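Local coordinates for initiator protein NS1 (Human bocavirus, PDB 4KW3) that probably recognises the viral replication origin and nicks one DNA strand to start rolling-circle replication, work assigned to the N-terminal nuclease domain held in this chain, at residues 88-93 against 118-123; 136-141 against 174-179; 50-53 against 58-61; 64-69 against 215-220. One frame throughout, in Å; residues are numbered along the deposited sequence.

Contact 1: 88-93 against 118-123; sequences TLMSHK and IIVGGE
M90 packs on V120 in a buried helix-on-sheet contact, near the C-terminal end of helix 74-94 and of strand 114-122. The short axes run almost alongside each other, at 25° and 10.3 Å apart. M90 is the residue that spans the gap. Its CG stands beside the backbone N, and the chain then bends at chi2 (-51°) and again at chi3 (-80°). The two bends turn the terminal SD-CE bond along the strand, toward G122 and E123. The M90 and V120 side chains pass each other in opposite senses. V120 touches with one branch: CG2 lies 3.8 Å from M90 CG and 3.9 Å from M90 SD. This strand belongs to the central sheet of an HUH-type nuclease domain. It begins with the predicted metal-binding residues H115 and H117 of the RCR-2 motif. V120 lies further along it, on the face covered by helix 74-94, where T86 also touches V120. Past V120 the contact turns to backbone. M90 CE lies near two backbone carbonyls, 3.9 Å from G122 O and 3.3 Å from E123 O. G122 has a positive phi, and it bears no side chain on the side where this methyl lies. E123 O is also held by a hydrogen bond from Q94 NE2. L125, from the following loop, packs on both M90 and V120.

Contact 2: 136-141 against 174-179; sequences QFYGLI and REAWGG
G139 and A176 bring two helices unusually close, with their CA atoms 5.2 Å apart. No side chain stands between them on the G139 side. The A176 methyl instead rests on bare backbone, with A176 CB 3.8 Å from G139 CA. The same methyl meets the neighbouring ring obliquely, A176 CB lying 3.8 Å from Y138 CD2. The methyl is thus shared between the glycine backbone and the tyrosine ring. Y138 CG is anti to the backbone N (chi1 -170°), which turns the ring beside the path of the second helix and away from the point where the backbones are closest. No hydrogen bond crosses the interface, which is buried and apolar. The two segments lie on successive helices, 134-149 and 160-177, which run in broadly opposite directions. Helix 134-149 is the inner one. Its F137 and I141 face M185 of the central sheet, while G139 faces helix 160-177. Y138 also reaches inward, to F20 and M185. Soon after A176 the second helix ends in a Schellman motif. G179, with a positive phi of 79°, is its C-prime residue. G179 N bonds to A176 O at 2.8 Å, and V180 N bonds to E175 O.

Contact 3: 50-53 against 58-61; sequences RNCA and EDII
The D59 carboxylate is the flat group that meets A53 and C52. A53 N donates to D59 OD2 over 3.0 Å. The bond is fairly straight, with an N-H...O angle of 164°. It uses the anti lone pair of OD2, the one turned away from OD1. C52 comes in on one side of the carboxylate plane, at the OD2 end. Its CA lies 3.5 Å from D59 OD2, and its CB lies 3.7 Å from the same oxygen. The A53 methyl is a looser neighbour, with CB 3.9 Å from D59 OD2. D59 CG is anti to the backbone N (chi1 -175°), which carries the carboxylate toward the 50-53 loop. D59 is also the N-cap of helix 60-69. Its OD1 accepts from R62 N in the first turn, a classic aspartate cap. A53 O in turn accepts from R62 NH1, so the loop and the helix start are joined twice. C52 packs on R62 and L65. Each carboxylate oxygen thus receives a backbone N-H, one from the loop and one from the helix. Two such donors, together with the positive end of the helix dipole, would be expected to stabilise the ionised form of D59.

Contact 4: 64-69 against 215-220; sequences DLLISL and KNRCIS
L69 and I219 mark the closest backbone approach, yet their CA atoms are 9.5 Å apart, so the helix end and the 215-220 chain meet through side-chain ends alone. I219 CD1 is the central atom. It lies 3.8 Å from L66 CD2 and 4.1 Å from L69 CD1, meeting both leucines at a slant. CG1 of I219 sits between the backbone N and the carbonyl carbon (chi1 63°), and its CD1 extends from there to the two leucines, one helical turn apart. L66 CD2 has a second neighbour in R217 NH2, at 4.1 Å. The L66 and R217 side chains run past each other in opposite directions. L66 CD2 meets the guanidinium obliquely. The polar end of R217 is held elsewhere, its NE bonding to C228 O. The R217 chain leaves extended and bends at chi3 (64°), which turns the guanidinium at its end. Strand 216-217 pairs in parallel with strand 241-247. Just before it, K215 closes the predicted RCR-3 motif, forming a salt bridge to E108 and a weak bond to the Y211 hydroxyl. Strand 216-217 thus follows directly on the motif of Y211, the predicted nuclease active-site residue. Such a tyrosine, together with metal-binding histidines like H115 and H117, is characteristic of the HUH nucleases.

In the fold
The four contacts form two pairs on opposite sides of the chain's centre. Contacts 1 and 2 have centres 15 Å apart and touch. K93 NZ lies 3.1 Å from Q136 OE1, a probable hydrogen bond, and L89 CD2 packs 3.7 Å from F137 CD2. Contacts 3 and 4 share helix 60-69, with centres 12 Å apart, and C52 SG lies 4.1 Å from L65 CD2. The predicted metal site of E108, H115 and H117 is near three of the contacts. The side chain of V120 is about 10 Å from that of H117, Y138 about 10 Å from H115, and R217 about 9 Å from E108. Contact 3 lies away from it.

Contact 1: 88-93 against 118-123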
loop_
_atom_site.group_PDB
_atom_site.type_symbol
_atom_site.label_atom_id
_atom_site.label_comp_id
_atom_site.label_asym_id
_atom_site.label_seq_id
_atom_site.Cartn_x
_atom_site.Cartn_y
_atom_site.Cartn_z
ATOM N N THR A 88 0.687 -8.641 -12.183
ATOM C CA THR A 88 0.527 -10.052 -12.478
ATOM C C THR A 88 -0.955 -10.403 -12.673
ATOM O O THR A 88 -1.301 -11.121 -13.619
ATOM C CB THR A 88 1.147 -10.924 -11.383
ATOM O OG1 THR A 88 2.539 -10.606 -11.258
ATOM C CG2 THR A 88 0.986 -12.430 -11.712
ATOM N N LEU A 89 -1.821 -9.877 -11.795
ATOM C CA LEU A 89 -3.263 -10.114 -11.895
ATOM C C LEU A 89 -3.815 -9.695 -13.246
ATOM O O LEU A 89 -4.465 -10.500 -13.920
ATOM C CB LEU A 89 -4.033 -9.378 -10.808
ATOM C CG LEU A 89 -5.566 -9.478 -10.954
ATOM C CD1 LEU A 89 -6.112 -10.846 -10.598
ATOM C CD2 LEU A 89 -6.248 -8.426 -10.099
ATOM N N MET A 90 -3.536 -8.453 -13.651
ATOM C CA MET A 90 -4.042 -7.939 -14.927
ATOM C C MET A 90 -3.449 -8.721 -16.093
ATOM O O MET A 90 -4.094 -8.943 -17.115
ATOM C CB MET A 90 -3.755 -6.452 -15.082
ATOM C CG MET A 90 -4.560 -5.628 -14.122
ATOM S SD MET A 90 -6.311 -6.058 -14.204
ATOM C CE MET A 90 -6.837 -5.147 -15.655
ATOM N N SER A 91 -2.202 -9.125 -15.919
ATOM C CA SER A 91 -1.526 -9.967 -16.878
ATOM C C SER A 91 -2.312 -11.263 -17.147
ATOM O O SER A 91 -2.513 -11.648 -18.306
ATOM C CB SER A 91 -0.130 -10.285 -16.352
ATOM O OG SER A 91 0.672 -10.862 -17.347
ATOM N N HIS A 92 -2.766 -11.916 -16.079
ATOM C CA HIS A 92 -3.608 -13.098 -16.209
ATOM C C HIS A 92 -4.950 -12.753 -16.868
ATOM O O HIS A 92 -5.366 -13.426 -17.806
ATOM C CB HIS A 92 -3.850 -13.784 -14.856
ATOM C CG HIS A 92 -2.645 -14.463 -14.278
ATOM N ND1 HIS A 92 -1.356 -14.160 -14.660
ATOM C CD2 HIS A 92 -2.538 -15.435 -13.340
ATOM C CE1 HIS A 92 -0.508 -14.915 -13.985
ATOM N NE2 HIS A 92 -1.198 -15.696 -13.177
ATOM N N LYS A 93 -5.626 -11.712 -16.379
ATOM C CA LYS A 93 -6.944 -11.348 -16.904
ATOM C C LYS A 93 -6.916 -11.032 -18.389
ATOM O O LYS A 93 -7.891 -11.286 -19.091
ATOM C CB LYS A 93 -7.554 -10.164 -16.152
ATOM C CG LYS A 93 -7.790 -10.401 -14.677
ATOM C CD LYS A 93 -8.747 -11.546 -14.454
ATOM C CE LYS A 93 -9.157 -11.617 -12.992
ATOM N NZ LYS A 93 -9.913 -12.875 -12.710
ATOM N N ILE A 118 -5.776 -0.669 -3.339
ATOM C CA ILE A 118 -5.416 -0.826 -4.741
ATOM C C ILE A 118 -6.557 -0.321 -5.610
ATOM O O ILE A 118 -7.679 -0.816 -5.518
ATOM C CB ILE A 118 -5.192 -2.313 -5.096
ATOM C CG1 ILE A 118 -4.172 -2.940 -4.151
ATOM C CG2 ILE A 118 -4.789 -2.500 -6.564
ATOM C CD1 ILE A 118 -4.777 -3.871 -3.145
ATOM N N ILE A 119 -6.278 0.662 -6.452
ATOM C CA ILE A 119 -7.226 1.025 -7.495
ATOM C C ILE A 119 -6.674 0.483 -8.806
ATOM O O ILE A 119 -5.565 0.825 -9.220
ATOM C CB ILE A 119 -7.444 2.556 -7.615
ATOM C CG1 ILE A 119 -7.757 3.174 -6.256
ATOM C CG2 ILE A 119 -8.578 2.850 -8.565
ATOM C CD1 ILE A 119 -7.668 4.658 -6.262
ATOM N N VAL A 120 -7.443 -0.377 -9.452
ATOM C CA VAL A 120 -7.008 -0.966 -10.703
ATOM C C VAL A 120 -8.116 -0.940 -11.766
ATOM O O VAL A 120 -9.301 -1.204 -11.481
ATOM C CB VAL A 120 -6.492 -2.391 -10.473
ATOM C CG1 VAL A 120 -7.503 -3.215 -9.661
ATOM C CG2 VAL A 120 -6.159 -3.045 -11.788
ATOM N N GLY A 121 -7.723 -0.617 -12.995
ATOM C CA GLY A 121 -8.679 -0.507 -14.075
ATOM C C GLY A 121 -8.088 -0.878 -15.417
ATOM O O GLY A 121 -6.917 -0.613 -15.698
ATOM N N GLY A 122 -8.920 -1.463 -16.268
ATOM C CA GLY A 122 -8.469 -1.907 -17.566
ATOM C C GLY A 122 -9.207 -3.140 -18.020
ATOM O O GLY A 122 -10.016 -3.695 -17.275
ATOM N N GLU A 123 -8.921 -3.546 -19.257
ATOM C CA GLU A 123 -9.532 -4.699 -19.908
ATOM C C GLU A 123 -9.244 -5.953 -19.100
ATOM O O GLU A 123 -8.146 -6.102 -18.585
ATOM C CB GLU A 123 -8.968 -4.843 -21.325
ATOM C CG GLU A 123 -9.848 -5.586 -22.301
ATOM C CD GLU A 123 -9.349 -5.475 -23.735
ATOM O OE1 GLU A 123 -8.179 -5.084 -23.938
ATOM O OE2 GLU A 123 -10.136 -5.764 -24.659
#

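Contact 2: 136-141 against 174-179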
loop_
_atom_site.group_PDB
_atom_site.type_symbol
_atom_site.label_atom_id
_atom_site.label_comp_id
_atom_site.label_asym_id
_atom_site.label_seq_id
_atom_site.Cartn_x
_atom_site.Cartn_y
_atom_site.Cartn_z
ATOM N N GLN A 136 -7.860 -14.967 -5.725
ATOM C CA GLN A 136 -6.773 -15.041 -6.677
ATOM C C GLN A 136 -5.807 -13.877 -6.449
ATOM O O GLN A 136 -4.592 -14.071 -6.382
ATOM C CB GLN A 136 -7.349 -15.010 -8.092
ATOM C CG GLN A 136 -6.349 -15.028 -9.219
ATOM C CD GLN A 136 -6.971 -14.660 -10.561
ATOM O OE1 GLN A 136 -8.111 -14.192 -10.629
ATOM N NE2 GLN A 136 -6.236 -14.913 -11.639
ATOM N N PHE A 137 -6.366 -12.676 -6.316
ATOM C CA PHE A 137 -5.594 -11.461 -6.112
ATOM C C PHE A 137 -4.816 -11.586 -4.805
ATOM O O PHE A 137 -3.619 -11.292 -4.754
ATOM C CB PHE A 137 -6.522 -10.244 -6.083
ATOM C CG PHE A 137 -5.830 -8.928 -6.357
ATOM C CD1 PHE A 137 -4.442 -8.854 -6.477
ATOM C CD2 PHE A 137 -6.572 -7.759 -6.491
ATOM C CE1 PHE A 137 -3.804 -7.639 -6.733
ATOM C CE2 PHE A 137 -5.945 -6.545 -6.728
ATOM C CZ PHE A 137 -4.558 -6.484 -6.860
ATOM N N TYR A 138 -5.510 -12.030 -3.762
ATOM C CA TYR A 138 -4.921 -12.288 -2.450
ATOM C C TYR A 138 -3.714 -13.226 -2.553
ATOM O O TYR A 138 -2.672 -12.977 -1.938
ATOM C CB TYR A 138 -5.967 -12.910 -1.524
ATOM C CG TYR A 138 -5.564 -13.003 -0.063
ATOM C CD1 TYR A 138 -5.000 -11.916 0.603
ATOM C CD2 TYR A 138 -5.783 -14.173 0.663
ATOM C CE1 TYR A 138 -4.647 -11.999 1.952
ATOM C CE2 TYR A 138 -5.434 -14.268 1.993
ATOM C CZ TYR A 138 -4.860 -13.184 2.634
ATOM O OH TYR A 138 -4.522 -13.296 3.959
ATOM N N GLY A 139 -3.853 -14.293 -3.334
ATOM C CA GLY A 139 -2.801 -15.280 -3.461
ATOM C C GLY A 139 -1.584 -14.752 -4.198
ATOM O O GLY A 139 -0.451 -15.008 -3.813
ATOM N N LEU A 140 -1.824 -14.007 -5.263
ATOM C CA LEU A 140 -0.760 -13.360 -5.987
ATOM C C LEU A 140 -0.003 -12.369 -5.084
ATOM O O LEU A 140 1.222 -12.260 -5.162
ATOM C CB LEU A 140 -1.332 -12.640 -7.200
ATOM C CG LEU A 140 -1.978 -13.518 -8.271
ATOM C CD1 LEU A 140 -2.564 -12.634 -9.373
ATOM C CD2 LEU A 140 -0.969 -14.470 -8.840
ATOM N N ILE A 141 -0.736 -11.641 -4.241
ATOM C CA ILE A 141 -0.110 -10.672 -3.343
ATOM C C ILE A 141 0.772 -11.401 -2.365
ATOM O O ILE A 141 1.912 -10.999 -2.138
ATOM C CB ILE A 141 -1.126 -9.823 -2.568
ATOM C CG1 ILE A 141 -1.717 -8.746 -3.481
ATOM C CG2 ILE A 141 -0.473 -9.163 -1.356
ATOM C CD1 ILE A 141 -2.932 -8.029 -2.893
ATOM N N ARG A 174 -2.074 -20.886 0.737
ATOM C CA ARG A 174 -2.684 -22.159 0.379
ATOM C C ARG A 174 -4.197 -22.023 0.370
ATOM O O ARG A 174 -4.878 -22.508 -0.546
ATOM C CB ARG A 174 -2.248 -23.275 1.335
ATOM C CG ARG A 174 -0.941 -23.937 0.945
ATOM C CD ARG A 174 -0.650 -25.165 1.796
ATOM N NE ARG A 174 -0.570 -24.838 3.217
ATOM C CZ ARG A 174 0.549 -24.461 3.832
ATOM N NH1 ARG A 174 1.681 -24.350 3.141
ATOM N NH2 ARG A 174 0.534 -24.182 5.134
ATOM N N GLU A 175 -4.707 -21.360 1.402
ATOM C CA GLU A 175 -6.134 -21.112 1.531
ATOM C C GLU A 175 -6.661 -20.234 0.409
ATOM O O GLU A 175 -7.784 -20.426 -0.051
ATOM C CB GLU A 175 -6.436 -20.476 2.879
ATOM C CG GLU A 175 -6.072 -21.364 4.043
ATOM C CD GLU A 175 -6.161 -20.641 5.376
ATOM O OE1 GLU A 175 -6.387 -19.401 5.380
ATOM O OE2 GLU A 175 -6.012 -21.326 6.418
ATOM N N ALA A 176 -5.841 -19.295 -0.051
ATOM C CA ALA A 176 -6.253 -18.423 -1.146
ATOM C C ALA A 176 -6.504 -19.228 -2.414
ATOM O O ALA A 176 -7.458 -18.969 -3.138
ATOM C CB ALA A 176 -5.227 -17.333 -1.391
ATOM N N TRP A 177 -5.649 -20.210 -2.676
ATOM C CA TRP A 177 -5.800 -21.055 -3.851
ATOM C C TRP A 177 -7.117 -21.840 -3.759
ATOM O O TRP A 177 -7.643 -22.310 -4.769
ATOM C CB TRP A 177 -4.619 -22.017 -3.999
ATOM C CG TRP A 177 -3.258 -21.370 -4.163
ATOM C CD1 TRP A 177 -2.990 -20.062 -4.474
ATOM C CD2 TRP A 177 -1.976 -22.023 -4.040
ATOM N NE1 TRP A 177 -1.630 -19.858 -4.533
ATOM C CE2 TRP A 177 -0.985 -21.045 -4.278
ATOM C CE3 TRP A 177 -1.572 -23.338 -3.746
ATOM C CZ2 TRP A 177 0.394 -21.345 -4.230
ATOM C CZ3 TRP A 177 -0.203 -23.631 -3.701
ATOM C CH2 TRP A 177 0.757 -22.637 -3.941
ATOM N N GLY A 178 -7.647 -21.979 -2.545
ATOM C CA GLY A 178 -8.952 -22.591 -2.352
ATOM C C GLY A 178 -10.079 -21.579 -2.185
ATOM O O GLY A 178 -11.170 -21.916 -1.731
ATOM N N GLY A 179 -9.810 -20.326 -2.532
ATOM C CA GLY A 179 -10.826 -19.292 -2.511
ATOM C C GLY A 179 -11.183 -18.696 -1.170
ATOM O O GLY A 179 -12.153 -17.953 -1.052
#

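Contact 3: 50-53 against 58-61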
loop_
_atom_site.group_PDB
_atom_site.type_symbol
_atom_site.label_atom_id
_atom_site.label_comp_id
_atom_site.label_asym_id
_atom_site.label_seq_id
_atom_site.Cartn_x
_atom_site.Cartn_y
_atom_site.Cartn_z
ATOM N N ARG A 50 12.978 6.317 15.949
ATOM C CA ARG A 50 12.178 6.461 17.178
ATOM C C ARG A 50 12.594 7.667 18.009
ATOM O O ARG A 50 11.765 8.244 18.705
ATOM C CB ARG A 50 12.256 5.227 18.078
ATOM C CG ARG A 50 11.787 3.937 17.473
ATOM C CD ARG A 50 11.703 2.840 18.533
ATOM N NE ARG A 50 11.197 1.589 17.963
ATOM C CZ ARG A 50 11.965 0.589 17.533
ATOM N NH1 ARG A 50 13.282 0.676 17.653
ATOM N NH2 ARG A 50 11.419 -0.510 17.011
ATOM N N ASN A 51 13.867 8.052 17.923
ATOM C CA ASN A 51 14.424 9.086 18.789
ATOM C C ASN A 51 14.401 10.473 18.156
ATOM O O ASN A 51 14.989 11.418 18.683
ATOM C CB ASN A 51 15.862 8.737 19.177
ATOM C CG ASN A 51 16.005 7.318 19.672
ATOM O OD1 ASN A 51 15.198 6.844 20.474
ATOM N ND2 ASN A 51 17.035 6.622 19.195
ATOM N N CYS A 52 13.726 10.595 17.020
ATOM C CA CYS A 52 13.742 11.838 16.268
ATOM C C CYS A 52 12.700 12.845 16.745
ATOM O O CYS A 52 11.596 12.475 17.146
ATOM C CB CYS A 52 13.523 11.553 14.784
ATOM S SG CYS A 52 14.904 10.778 13.933
ATOM N N ALA A 53 13.056 14.120 16.660
ATOM C CA ALA A 53 12.163 15.226 16.988
ATOM C C ALA A 53 11.219 15.482 15.822
ATOM O O ALA A 53 11.634 15.406 14.665
ATOM C CB ALA A 53 12.966 16.495 17.309
ATOM N N GLU A 58 14.416 21.484 14.394
ATOM C CA GLU A 58 15.579 21.114 13.596
ATOM C C GLU A 58 16.017 19.726 14.009
ATOM O O GLU A 58 16.170 19.477 15.197
ATOM C CB GLU A 58 16.725 22.079 13.899
ATOM C CG GLU A 58 17.889 22.034 12.941
ATOM C CD GLU A 58 19.157 22.653 13.510
ATOM O OE1 GLU A 58 19.245 22.899 14.744
ATOM O OE2 GLU A 58 20.058 22.942 12.697
ATOM N N ASP A 59 16.242 18.831 13.053
ATOM C CA ASP A 59 16.798 17.518 13.375
ATOM C C ASP A 59 17.412 16.951 12.094
ATOM O O ASP A 59 16.707 16.442 11.226
ATOM C CB ASP A 59 15.735 16.598 13.948
ATOM C CG ASP A 59 16.301 15.258 14.402
ATOM O OD1 ASP A 59 17.371 14.854 13.892
ATOM O OD2 ASP A 59 15.658 14.595 15.253
ATOM N N ILE A 60 18.730 17.083 11.975
ATOM C CA ILE A 60 19.455 16.720 10.760
ATOM C C ILE A 60 19.549 15.214 10.602
ATOM O O ILE A 60 19.438 14.687 9.488
ATOM C CB ILE A 60 20.877 17.307 10.753
ATOM C CG1 ILE A 60 20.847 18.793 11.107
ATOM C CG2 ILE A 60 21.539 17.079 9.404
ATOM C CD1 ILE A 60 21.054 19.057 12.579
ATOM N N ILE A 61 19.718 14.526 11.730
ATOM C CA ILE A 61 19.738 13.074 11.747
ATOM C C ILE A 61 18.439 12.544 11.160
ATOM O O ILE A 61 18.448 11.692 10.270
ATOM C CB ILE A 61 19.943 12.529 13.166
ATOM C CG1 ILE A 61 21.380 12.799 13.626
ATOM C CG2 ILE A 61 19.678 11.038 13.217
ATOM C CD1 ILE A 61 21.651 12.367 15.063
#

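Contact 4: 64-69 against 215-220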
loop_
_atom_site.group_PDB
_atom_site.type_symbol
_atom_site.label_atom_id
_atom_site.label_comp_id
_atom_site.label_asym_id
_atom_site.label_seq_id
_atom_site.Cartn_x
_atom_site.Cartn_y
_atom_site.Cartn_z
ATOM N N ASP A 64 18.236 13.036 7.210
ATOM C CA ASP A 64 19.036 12.078 6.440
ATOM C C ASP A 64 18.471 10.672 6.493
ATOM O O ASP A 64 18.338 9.993 5.462
ATOM C CB ASP A 64 20.476 12.050 6.954
ATOM C CG ASP A 64 21.240 13.290 6.580
ATOM O OD1 ASP A 64 20.635 14.187 5.941
ATOM O OD2 ASP A 64 22.430 13.386 6.957
ATOM N N LEU A 65 18.141 10.260 7.708
ATOM C CA LEU A 65 17.530 8.969 7.985
ATOM C C LEU A 65 16.344 8.757 7.026
ATOM O O LEU A 65 16.280 7.751 6.312
ATOM C CB LEU A 65 17.101 8.952 9.447
ATOM C CG LEU A 65 17.063 7.680 10.277
ATOM C CD1 LEU A 65 18.305 6.845 10.021
ATOM C CD2 LEU A 65 17.010 8.089 11.755
ATOM N N LEU A 66 15.451 9.746 6.960
ATOM C CA LEU A 66 14.295 9.685 6.071
ATOM C C LEU A 66 14.691 9.661 4.604
ATOM O O LEU A 66 14.099 8.924 3.814
ATOM C CB LEU A 66 13.325 10.834 6.353
ATOM C CG LEU A 66 12.633 10.685 7.701
ATOM C CD1 LEU A 66 11.825 11.908 8.012
ATOM C CD2 LEU A 66 11.759 9.414 7.699
ATOM N N ILE A 67 15.669 10.475 4.225
ATOM C CA ILE A 67 16.204 10.402 2.867
ATOM C C ILE A 67 16.756 9.001 2.546
ATOM O O ILE A 67 16.519 8.480 1.453
ATOM C CB ILE A 67 17.287 11.483 2.596
ATOM C CG1 ILE A 67 16.629 12.851 2.484
ATOM C CG2 ILE A 67 17.956 11.245 1.268
ATOM C CD1 ILE A 67 15.585 12.898 1.360
ATOM N N SER A 68 17.412 8.351 3.506
ATOM C CA SER A 68 18.011 7.072 3.173
ATOM C C SER A 68 16.934 5.983 3.126
ATOM O O SER A 68 17.107 4.956 2.479
ATOM C CB SER A 68 19.127 6.673 4.152
ATOM O OG SER A 68 18.611 6.225 5.388
ATOM N N LEU A 69 15.833 6.200 3.828
ATOM C CA LEU A 69 14.764 5.211 3.895
ATOM C C LEU A 69 13.774 5.296 2.754
ATOM O O LEU A 69 12.956 4.405 2.595
ATOM C CB LEU A 69 14.006 5.364 5.211
ATOM C CG LEU A 69 14.730 4.751 6.401
ATOM C CD1 LEU A 69 13.991 5.029 7.719
ATOM C CD2 LEU A 69 14.890 3.279 6.138
ATOM N N LYS A 215 -3.592 12.621 3.310
ATOM C CA LYS A 215 -3.178 11.995 4.555
ATOM C C LYS A 215 -1.735 12.399 4.845
ATOM O O LYS A 215 -0.975 12.733 3.933
ATOM C CB LYS A 215 -3.297 10.472 4.456
ATOM C CG LYS A 215 -4.689 9.982 4.123
ATOM C CD LYS A 215 -4.751 8.474 4.123
ATOM C CE LYS A 215 -6.149 7.968 3.793
ATOM N NZ LYS A 215 -6.311 6.538 4.178
ATOM N N ASN A 216 -1.345 12.368 6.112
ATOM C CA ASN A 216 0.051 12.629 6.440
ATOM C C ASN A 216 0.796 11.306 6.447
ATOM O O ASN A 216 0.185 10.243 6.576
ATOM C CB ASN A 216 0.168 13.351 7.774
ATOM C CG ASN A 216 -0.568 14.682 7.774
ATOM O OD1 ASN A 216 -0.470 15.457 6.813
ATOM N ND2 ASN A 216 -1.294 14.968 8.856
ATOM N N ARG A 217 2.107 11.362 6.248
ATOM C CA ARG A 217 2.900 10.151 6.240
ATOM C C ARG A 217 3.302 9.677 7.617
ATOM O O ARG A 217 3.685 10.485 8.472
ATOM C CB ARG A 217 4.166 10.309 5.401
ATOM C CG ARG A 217 4.827 8.959 5.137
ATOM C CD ARG A 217 5.968 9.043 4.176
ATOM N NE ARG A 217 7.044 9.853 4.697
ATOM C CZ ARG A 217 8.277 9.804 4.223
ATOM N NH1 ARG A 217 8.532 8.966 3.236
ATOM N NH2 ARG A 217 9.240 10.577 4.733
ATOM N N CYS A 218 3.251 8.356 7.793
ATOM C CA CYS A 218 3.853 7.711 8.941
ATOM C C CYS A 218 4.411 6.342 8.537
ATOM O O CYS A 218 3.665 5.480 8.089
ATOM C CB CYS A 218 2.824 7.553 10.049
ATOM S SG CYS A 218 3.518 6.768 11.467
ATOM N N ILE A 219 5.726 6.150 8.658
ATOM C CA ILE A 219 6.352 4.894 8.198
ATOM C C ILE A 219 6.599 3.833 9.280
ATOM O O ILE A 219 7.146 2.778 9.000
ATOM C CB ILE A 219 7.660 5.129 7.419
ATOM C CG1 ILE A 219 8.712 5.785 8.316
ATOM C CG2 ILE A 219 7.410 5.969 6.159
ATOM C CD1 ILE A 219 9.988 6.060 7.585
ATOM N N SER A 220 6.197 4.121 10.513
ATOM C CA SER A 220 6.321 3.160 11.594
ATOM C C SER A 220 5.313 3.382 12.715
ATOM O O SER A 220 4.990 4.510 13.056
ATOM C CB SER A 220 7.721 3.164 12.186
ATOM O OG SER A 220 7.784 2.185 13.211
#